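Local coordinates for dinitrogenase iron-molybdenum cofactor biosynthesis domain-containing protein (Pyrococcus horikoshii, PDB 2YX6) that is of unknown function but binds ADP and may be related to proteins of iron-molybdenum cofactor biosynthesis, at residues P56-Y70 with Y79-Y92. Numbering follows the deposited sequence.
Sequences PNFIKDHGAKIVLTY and YFNSLGISVVTGVY
Phe80 slots its ring between Pro56 and Val67. Pro56 CB lies over one face, 4.2 Å from the ring centroid, Val67 CG2 sits over the opposite face, and Ile59 CB meets the edge at Phe80 CE2 (3.7 Å), near the ring plane. The two face contacts are CH-pi interactions; Phe21 adds a tilted ring from elsewhere in the chain. With an alanine here, the space between Pro56 and Val67 would probably be left unfilled, each losing the ring face it rests on, and Ile59 the edge it meets. Val67 turns CG2 inward because its CG1 stands anti to the backbone N (chi1 173°), and the same methyl reaches Ile85 CG2. Ile85 fills the next position along, its CD1 lying 3.8 Å from Lys60 CB and against the carbonyl of Ala64. Farther out, the extended chain of Lys60 passes over Leu83, while Leu83 CD1 packs on Asn57 OD1.

Beyond this core strands 66-68 and 86-88 run parallel, their axes 18° apart. Ser86 N bonds to Lys65 O, Val67 N to Ser86 O, and Val88 N to Val67 O at 2.7 Å. Val88 O is gripped twice by Thr69, nearly head-on by its N and from above the carbonyl plane by its OG1 (3.2 Å). On the face shared by Leu68 and Val88, Leu68 CD2 presses tightly on Val88 CG2 at 3.5 Å, with helix 95-103 packing on Leu68. A water joins Lys65 O, Gly84 O and Ser86 OG. Gly84, at positive phi, closes helix 74-82 in a Schellman motif and turns the chain into strand 86-88, which carries the ADP-binding Val87. The whole is a beta-alpha-beta crossover at the edge of this chain's mixed sheet, where the second subunit packs on Ser86 and Val88, with helix 54-61 packed against it.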
ATOM      1  N   PRO A  56     -14.383   0.602  -3.049  1.00 26.25           N
ATOM      2  CA  PRO A  56     -13.474   0.197  -1.971  1.00 24.93           C
ATOM      3  C   PRO A  56     -13.947  -0.961  -1.143  1.00 25.11           C
ATOM      4  O   PRO A  56     -13.153  -1.838  -0.748  1.00 23.06           O
ATOM      5  CB  PRO A  56     -13.378   1.455  -1.120  1.00 26.03           C
ATOM      6  CG  PRO A  56     -13.466   2.565  -2.177  1.00 24.51           C
ATOM      7  CD  PRO A  56     -14.622   2.070  -3.015  1.00 25.43           C
ATOM      8  N   ASN A  57     -15.248  -0.964  -0.878  1.00 25.45           N
ATOM      9  CA  ASN A  57     -15.842  -1.988  -0.060  1.00 24.34           C
ATOM     10  C   ASN A  57     -15.856  -3.252  -0.866  1.00 22.55           C
ATOM     11  O   ASN A  57     -15.643  -4.302  -0.344  1.00 23.70           O
ATOM     12  CB  ASN A  57     -17.269  -1.582   0.349  1.00 23.39           C
ATOM     13  CG  ASN A  57     -17.309  -0.726   1.646  1.00 27.54           C
ATOM     14  OD1 ASN A  57     -16.424  -0.802   2.514  1.00 29.66           O
ATOM     15  ND2 ASN A  57     -18.387   0.014   1.807  1.00 28.76           N
ATOM     16  N   PHE A  58     -16.114  -3.141  -2.147  1.00 23.02           N
ATOM     17  CA  PHE A  58     -16.004  -4.286  -3.056  1.00 22.62           C
ATOM     18  C   PHE A  58     -14.633  -4.935  -2.932  1.00 21.93           C
ATOM     19  O   PHE A  58     -14.517  -6.136  -2.686  1.00 21.10           O
ATOM     20  CB  PHE A  58     -16.246  -3.788  -4.480  1.00 24.15           C
ATOM     21  CG  PHE A  58     -16.060  -4.825  -5.525  1.00 24.74           C
ATOM     22  CD1 PHE A  58     -16.962  -5.833  -5.662  1.00 24.77           C
ATOM     23  CD2 PHE A  58     -14.919  -4.824  -6.334  1.00 26.67           C
ATOM     24  CE1 PHE A  58     -16.784  -6.827  -6.628  1.00 27.27           C
ATOM     25  CE2 PHE A  58     -14.729  -5.795  -7.278  1.00 26.48           C
ATOM     26  CZ  PHE A  58     -15.682  -6.815  -7.430  1.00 25.85           C
ATOM     27  N   ILE A  59     -13.582  -4.112  -3.032  1.00 20.81           N
ATOM     28  CA  ILE A  59     -12.191  -4.610  -2.914  1.00 20.19           C
ATOM     29  C   ILE A  59     -11.906  -5.253  -1.538  1.00 20.38           C
ATOM     30  O   ILE A  59     -11.471  -6.398  -1.471  1.00 19.43           O
ATOM     31  CB  ILE A  59     -11.197  -3.485  -3.321  1.00 20.19           C
ATOM     32  CG1 ILE A  59     -11.441  -3.103  -4.774  1.00 20.21           C
ATOM     33  CG2 ILE A  59      -9.785  -3.905  -3.118  1.00 21.22           C
ATOM     34  CD1 ILE A  59     -11.297  -4.325  -5.755  1.00 20.02           C
ATOM     35  N   LYS A  60     -12.206  -4.550  -0.445  1.00 22.20           N
ATOM     36  CA  LYS A  60     -12.072  -5.070   0.908  1.00 23.34           C
ATOM     37  C   LYS A  60     -12.819  -6.392   1.100  1.00 23.09           C
ATOM     38  O   LYS A  60     -12.277  -7.346   1.622  1.00 21.85           O
ATOM     39  CB  LYS A  60     -12.554  -4.043   1.921  1.00 23.53           C
ATOM     40  CG  LYS A  60     -12.076  -4.366   3.379  1.00 26.92           C
ATOM     41  CD  LYS A  60     -12.729  -3.451   4.411  1.00 27.66           C
ATOM     42  CE  LYS A  60     -12.295  -3.717   5.866  1.00 33.02           C
ATOM     43  NZ  LYS A  60     -13.239  -3.061   6.892  1.00 33.79           N
ATOM     44  N   ASP A  61     -14.051  -6.457   0.590  1.00 22.86           N
ATOM     45  CA  ASP A  61     -14.861  -7.678   0.678  1.00 25.19           C
ATOM     46  C   ASP A  61     -14.227  -8.864  -0.055  1.00 24.92           C
ATOM     47  O   ASP A  61     -14.514  -9.998   0.264  1.00 25.25           O
ATOM     48  CB  ASP A  61     -16.263  -7.440   0.144  1.00 24.29           C
ATOM     49  CG  ASP A  61     -17.061  -6.426   1.003  1.00 30.35           C
ATOM     50  OD1 ASP A  61     -16.732  -6.271   2.210  1.00 31.46           O
ATOM     51  OD2 ASP A  61     -17.994  -5.771   0.439  1.00 34.84           O
ATOM     52  N   HIS A  62     -13.386  -8.578  -1.046  1.00 24.68           N
ATOM     53  CA  HIS A  62     -12.611  -9.607  -1.721  1.00 24.14           C
ATOM     54  C   HIS A  62     -11.249  -9.921  -1.124  1.00 23.21           C
ATOM     55  O   HIS A  62     -10.510 -10.718  -1.669  1.00 24.87           O
ATOM     56  CB  HIS A  62     -12.509  -9.267  -3.194  1.00 24.92           C
ATOM     57  CG  HIS A  62     -13.754  -9.624  -3.957  1.00 26.94           C
ATOM     58  ND1 HIS A  62     -14.897  -8.854  -3.911  1.00 27.95           N
ATOM     59  CD2 HIS A  62     -14.049 -10.695  -4.739  1.00 24.97           C
ATOM     60  CE1 HIS A  62     -15.831  -9.409  -4.669  1.00 27.97           C
ATOM     61  NE2 HIS A  62     -15.341 -10.528  -5.180  1.00 28.87           N
ATOM     62  N   GLY A  63     -10.942  -9.359   0.020  1.00 22.50           N
ATOM     63  CA  GLY A  63      -9.717  -9.728   0.751  1.00 20.73           C
ATOM     64  C   GLY A  63      -8.474  -9.000   0.282  1.00 21.45           C
ATOM     65  O   GLY A  63      -7.390  -9.337   0.718  1.00 19.70           O
ATOM     66  N   ALA A  64      -8.606  -8.013  -0.630  1.00 20.23           N
ATOM     67  CA  ALA A  64      -7.384  -7.401  -1.206  1.00 20.86           C
ATOM     68  C   ALA A  64      -6.872  -6.391  -0.201  1.00 21.37           C
ATOM     69  O   ALA A  64      -7.668  -5.663   0.412  1.00 20.69           O
ATOM     70  CB  ALA A  64      -7.668  -6.777  -2.513  1.00 20.44           C
ATOM     71  N   LYS A  65      -5.558  -6.367   0.031  1.00 21.36           N
ATOM     72  CA  LYS A  65      -5.018  -5.414   0.993  1.00 20.12           C
ATOM     73  C   LYS A  65      -4.160  -4.389   0.273  1.00 19.07           C
ATOM     74  O   LYS A  65      -3.798  -3.369   0.834  1.00 17.68           O
ATOM     75  CB  LYS A  65      -4.171  -6.150   2.053  1.00 23.92           C
ATOM     76  CG  LYS A  65      -4.962  -7.260   2.806  1.00 27.23           C
ATOM     77  CD  LYS A  65      -4.547  -7.319   4.281  1.00 37.00           C
ATOM     78  CE  LYS A  65      -4.982  -6.066   5.014  1.00 41.45           C
ATOM     79  NZ  LYS A  65      -6.464  -5.895   4.819  1.00 46.53           N
ATOM     80  N   ILE A  66      -3.868  -4.659  -0.993  1.00 16.42           N
ATOM     81  CA  ILE A  66      -3.163  -3.685  -1.830  1.00 16.70           C
ATOM     82  C   ILE A  66      -3.885  -3.523  -3.166  1.00 16.11           C
ATOM     83  O   ILE A  66      -4.371  -4.459  -3.731  1.00 16.78           O
ATOM     84  CB  ILE A  66      -1.686  -4.108  -2.095  1.00 15.81           C
ATOM     85  CG1 ILE A  66      -0.950  -4.208  -0.767  1.00 16.96           C
ATOM     86  CG2 ILE A  66      -0.997  -3.099  -3.067  1.00 14.78           C
ATOM     87  CD1 ILE A  66       0.558  -4.305  -0.898  1.00 20.93           C
ATOM     88  N   VAL A  67      -3.953  -2.299  -3.652  1.00 17.31           N
ATOM     89  CA  VAL A  67      -4.547  -2.003  -4.960  1.00 14.80           C
ATOM     90  C   VAL A  67      -3.484  -1.330  -5.824  1.00 15.29           C
ATOM     91  O   VAL A  67      -2.870  -0.328  -5.386  1.00 15.79           O
ATOM     92  CB  VAL A  67      -5.750  -1.058  -4.779  1.00 16.68           C
ATOM     93  CG1 VAL A  67      -6.277  -0.589  -6.129  1.00 17.76           C
ATOM     94  CG2 VAL A  67      -6.824  -1.723  -3.922  1.00 14.83           C
ATOM     95  N   LEU A  68      -3.277  -1.854  -7.028  1.00 13.89           N
ATOM     96  CA  LEU A  68      -2.401  -1.220  -7.982  1.00 14.69           C
ATOM     97  C   LEU A  68      -3.222  -0.539  -9.031  1.00 16.29           C
ATOM     98  O   LEU A  68      -3.939  -1.211  -9.737  1.00 16.00           O
ATOM     99  CB  LEU A  68      -1.497  -2.246  -8.697  1.00 13.69           C
ATOM    100  CG  LEU A  68      -0.695  -3.134  -7.695  1.00 12.85           C
ATOM    101  CD1 LEU A  68       0.117  -4.146  -8.471  1.00 12.19           C
ATOM    102  CD2 LEU A  68       0.239  -2.249  -6.768  1.00 14.05           C
ATOM    103  N   THR A  69      -3.069   0.779  -9.177  1.00 17.61           N
ATOM    104  CA  THR A  69      -3.836   1.477 -10.204  1.00 18.65           C
ATOM    105  C   THR A  69      -2.973   2.445 -10.997  1.00 18.57           C
ATOM    106  O   THR A  69      -1.850   2.751 -10.606  1.00 20.16           O
ATOM    107  CB  THR A  69      -4.946   2.352  -9.581  1.00 19.79           C
ATOM    108  OG1 THR A  69      -4.303   3.390  -8.865  1.00 20.97           O
ATOM    109  CG2 THR A  69      -5.862   1.598  -8.652  1.00 21.09           C
ATOM    110  N   TYR A  70      -3.526   2.903 -12.126  1.00 18.69           N
ATOM    111  CA  TYR A  70      -2.966   4.005 -12.887  1.00 19.17           C
ATOM    112  C   TYR A  70      -3.479   5.289 -12.218  1.00 18.53           C
ATOM    113  O   TYR A  70      -2.861   5.822 -11.301  1.00 17.29           O
ATOM    114  CB  TYR A  70      -3.380   3.908 -14.364  1.00 18.58           C
ATOM    115  CG  TYR A  70      -2.701   5.002 -15.197  1.00 21.09           C
ATOM    116  CD1 TYR A  70      -3.430   6.041 -15.753  1.00 20.47           C
ATOM    117  CD2 TYR A  70      -1.318   5.003 -15.372  1.00 17.91           C
ATOM    118  CE1 TYR A  70      -2.789   7.090 -16.470  1.00 21.76           C
ATOM    119  CE2 TYR A  70      -0.670   6.007 -16.105  1.00 22.38           C
ATOM    120  CZ  TYR A  70      -1.429   7.058 -16.681  1.00 23.70           C
ATOM    121  OH  TYR A  70      -0.778   8.081 -17.423  1.00 22.33           O
ATOM    122  N   TYR A  79     -10.457   6.772   1.127  1.00 19.85           N
ATOM    123  CA  TYR A  79     -11.460   5.806   1.524  1.00 20.28           C
ATOM    124  C   TYR A  79     -10.801   4.394   1.665  1.00 19.41           C
ATOM    125  O   TYR A  79     -11.048   3.695   2.629  1.00 17.58           O
ATOM    126  CB  TYR A  79     -12.638   5.832   0.538  1.00 22.13           C
ATOM    127  CG  TYR A  79     -13.909   5.267   1.105  1.00 25.89           C
ATOM    128  CD1 TYR A  79     -15.032   6.065   1.258  1.00 30.77           C
ATOM    129  CD2 TYR A  79     -13.989   3.936   1.512  1.00 29.33           C
ATOM    130  CE1 TYR A  79     -16.230   5.553   1.804  1.00 31.55           C
ATOM    131  CE2 TYR A  79     -15.170   3.393   2.033  1.00 30.34           C
ATOM    132  CZ  TYR A  79     -16.287   4.216   2.188  1.00 29.97           C
ATOM    133  OH  TYR A  79     -17.466   3.696   2.709  1.00 31.40           O
ATOM    134  N   PHE A  80      -9.887   4.058   0.749  1.00 19.33           N
ATOM    135  CA  PHE A  80      -9.147   2.801   0.774  1.00 18.39           C
ATOM    136  C   PHE A  80      -8.301   2.735   2.035  1.00 19.93           C
ATOM    137  O   PHE A  80      -8.305   1.735   2.785  1.00 20.57           O
ATOM    138  CB  PHE A  80      -8.265   2.637  -0.472  1.00 18.66           C
ATOM    139  CG  PHE A  80      -8.931   1.924  -1.645  1.00 18.94           C
ATOM    140  CD1 PHE A  80      -9.108   2.573  -2.864  1.00 24.54           C
ATOM    141  CD2 PHE A  80      -9.378   0.629  -1.533  1.00 22.23           C
ATOM    142  CE1 PHE A  80      -9.707   1.939  -3.925  1.00 23.77           C
ATOM    143  CE2 PHE A  80      -9.974  -0.040  -2.591  1.00 20.57           C
ATOM    144  CZ  PHE A  80     -10.160   0.597  -3.783  1.00 21.97           C
ATOM    145  N   ASN A  81      -7.599   3.829   2.290  1.00 18.94           N
ATOM    146  CA  ASN A  81      -6.741   3.954   3.403  1.00 19.12           C
ATOM    147  C   ASN A  81      -7.493   3.818   4.731  1.00 19.27           C
ATOM    148  O   ASN A  81      -6.999   3.184   5.671  1.00 20.84           O
ATOM    149  CB  ASN A  81      -6.027   5.307   3.282  1.00 18.15           C
ATOM    150  CG  ASN A  81      -4.865   5.276   2.265  1.00 20.81           C
ATOM    151  OD1 ASN A  81      -4.573   4.249   1.617  1.00 15.59           O
ATOM    152  ND2 ASN A  81      -4.232   6.426   2.105  1.00 17.91           N
ATOM    153  N   SER A  82      -8.717   4.328   4.782  1.00 19.89           N
ATOM    154  CA  SER A  82      -9.505   4.259   5.995  1.00 19.49           C
ATOM    155  C   SER A  82      -9.882   2.795   6.257  1.00 19.59           C
ATOM    156  O   SER A  82     -10.132   2.420   7.408  1.00 20.61           O
ATOM    157  CB  SER A  82     -10.738   5.152   5.890  1.00 20.00           C
ATOM    158  OG  SER A  82     -11.732   4.503   5.092  1.00 25.34           O
ATOM    159  N   LEU A  83      -9.912   1.981   5.209  1.00 19.13           N
ATOM    160  CA  LEU A  83     -10.227   0.542   5.287  1.00 18.21           C
ATOM    161  C   LEU A  83      -8.953  -0.310   5.399  1.00 19.52           C
ATOM    162  O   LEU A  83      -8.965  -1.563   5.265  1.00 20.37           O
ATOM    163  CB  LEU A  83     -10.988   0.172   4.036  1.00 18.96           C
ATOM    164  CG  LEU A  83     -12.395   0.796   3.870  1.00 17.07           C
ATOM    165  CD1 LEU A  83     -12.986   0.132   2.642  1.00 20.00           C
ATOM    166  CD2 LEU A  83     -13.326   0.608   5.107  1.00 18.16           C
ATOM    167  N   GLY A  84      -7.835   0.368   5.612  1.00 18.81           N
ATOM    168  CA  GLY A  84      -6.559  -0.345   5.902  1.00 18.84           C
ATOM    169  C   GLY A  84      -6.053  -0.924   4.608  1.00 18.51           C
ATOM    170  O   GLY A  84      -5.327  -1.924   4.620  1.00 21.10           O
ATOM    171  N   ILE A  85      -6.477  -0.336   3.487  1.00 16.36           N
ATOM    172  CA  ILE A  85      -6.010  -0.772   2.163  1.00 15.74           C
ATOM    173  C   ILE A  85      -5.072   0.284   1.498  1.00 16.67           C
ATOM    174  O   ILE A  85      -5.375   1.469   1.508  1.00 15.02           O
ATOM    175  CB  ILE A  85      -7.188  -1.137   1.245  1.00 16.37           C
ATOM    176  CG1 ILE A  85      -8.068  -2.259   1.846  1.00 14.91           C
ATOM    177  CG2 ILE A  85      -6.719  -1.534  -0.128  1.00 16.87           C
ATOM    178  CD1 ILE A  85      -9.218  -2.530   0.955  1.00 19.00           C
ATOM    179  N   SER A  86      -3.942  -0.183   0.978  1.00 16.59           N
ATOM    180  CA  SER A  86      -2.890   0.672   0.434  1.00 17.82           C
ATOM    181  C   SER A  86      -3.105   0.742  -1.025  1.00 16.09           C
ATOM    182  O   SER A  86      -3.483  -0.239  -1.620  1.00 17.79           O
ATOM    183  CB  SER A  86      -1.507   0.020   0.662  1.00 16.91           C
ATOM    184  OG  SER A  86      -1.356  -0.056   2.057  1.00 24.38           O
ATOM    185  N   VAL A  87      -2.806   1.869  -1.629  1.00 16.41           N
ATOM    186  CA  VAL A  87      -3.057   2.027  -3.053  1.00 16.55           C
ATOM    187  C   VAL A  87      -1.717   2.435  -3.688  1.00 17.01           C
ATOM    188  O   VAL A  87      -1.022   3.302  -3.133  1.00 18.19           O
ATOM    189  CB  VAL A  87      -4.164   3.155  -3.310  1.00 18.49           C
ATOM    190  CG1 VAL A  87      -4.397   3.475  -4.877  1.00 17.86           C
ATOM    191  CG2 VAL A  87      -5.489   2.842  -2.631  1.00 15.85           C
ATOM    192  N   VAL A  88      -1.376   1.863  -4.842  1.00 14.96           N
ATOM    193  CA  VAL A  88      -0.236   2.319  -5.645  1.00 16.50           C
ATOM    194  C   VAL A  88      -0.783   2.934  -6.946  1.00 17.07           C
ATOM    195  O   VAL A  88      -1.608   2.293  -7.632  1.00 17.73           O
ATOM    196  CB  VAL A  88       0.746   1.141  -6.014  1.00 14.92           C
ATOM    197  CG1 VAL A  88       1.968   1.694  -6.829  1.00 18.37           C
ATOM    198  CG2 VAL A  88       1.218   0.439  -4.757  1.00 15.82           C
ATOM    199  N   THR A  89      -0.378   4.186  -7.226  1.00 17.68           N
ATOM    200  CA  THR A  89      -0.831   4.934  -8.411  1.00 18.22           C
ATOM    201  C   THR A  89       0.279   5.012  -9.422  1.00 20.48           C
ATOM    202  O   THR A  89       1.419   4.752  -9.087  1.00 18.99           O
ATOM    203  CB  THR A  89      -1.253   6.382  -8.047  1.00 19.60           C
ATOM    204  OG1 THR A  89      -0.117   7.109  -7.544  1.00 13.07           O
ATOM    205  CG2 THR A  89      -2.360   6.355  -6.997  1.00 16.46           C
ATOM    206  N   GLY A  90      -0.069   5.324 -10.677  1.00 20.76           N
ATOM    207  CA  GLY A  90       0.926   5.381 -11.779  1.00 20.64           C
ATOM    208  C   GLY A  90       1.343   4.065 -12.443  1.00 19.80           C
ATOM    209  O   GLY A  90       2.227   4.037 -13.267  1.00 17.80           O
ATOM    210  N   VAL A  91       0.664   2.976 -12.112  1.00 19.61           N
ATOM    211  CA  VAL A  91       0.974   1.655 -12.669  1.00 18.95           C
ATOM    212  C   VAL A  91       0.234   1.486 -13.991  1.00 19.31           C
ATOM    213  O   VAL A  91      -0.944   1.734 -14.085  1.00 20.23           O
ATOM    214  CB  VAL A  91       0.590   0.522 -11.656  1.00 19.14           C
ATOM    215  CG1 VAL A  91       1.033  -0.810 -12.164  1.00 21.13           C
ATOM    216  CG2 VAL A  91       1.219   0.801 -10.284  1.00 18.25           C
ATOM    217  N   TYR A  92       0.921   1.036 -15.031  1.00 20.80           N
ATOM    218  CA  TYR A  92       0.279   0.794 -16.338  1.00 21.01           C
ATOM    219  C   TYR A  92       0.889  -0.427 -16.960  1.00 20.05           C
ATOM    220  O   TYR A  92       1.969  -0.871 -16.534  1.00 16.36           O
ATOM    221  CB  TYR A  92       0.563   1.982 -17.267  1.00 23.45           C
ATOM    222  CG  TYR A  92       2.027   2.222 -17.437  1.00 24.79           C
ATOM    223  CD1 TYR A  92       2.738   2.916 -16.489  1.00 25.17           C
ATOM    224  CD2 TYR A  92       2.713   1.737 -18.544  1.00 28.84           C
ATOM    225  CE1 TYR A  92       4.083   3.139 -16.646  1.00 28.00           C
ATOM    226  CE2 TYR A  92       4.090   1.949 -18.699  1.00 26.72           C
ATOM    227  CZ  TYR A  92       4.741   2.659 -17.751  1.00 25.83           C
ATOM    228  OH  TYR A  92       6.085   2.857 -17.833  1.00 29.90           O
TER
HETATM  229  O   HOH W   1      -2.795  -2.428   3.157  1.00 35.12           O
HETATM  230  O   HOH W   2      -8.953  -4.278   5.485  1.00 43.00           O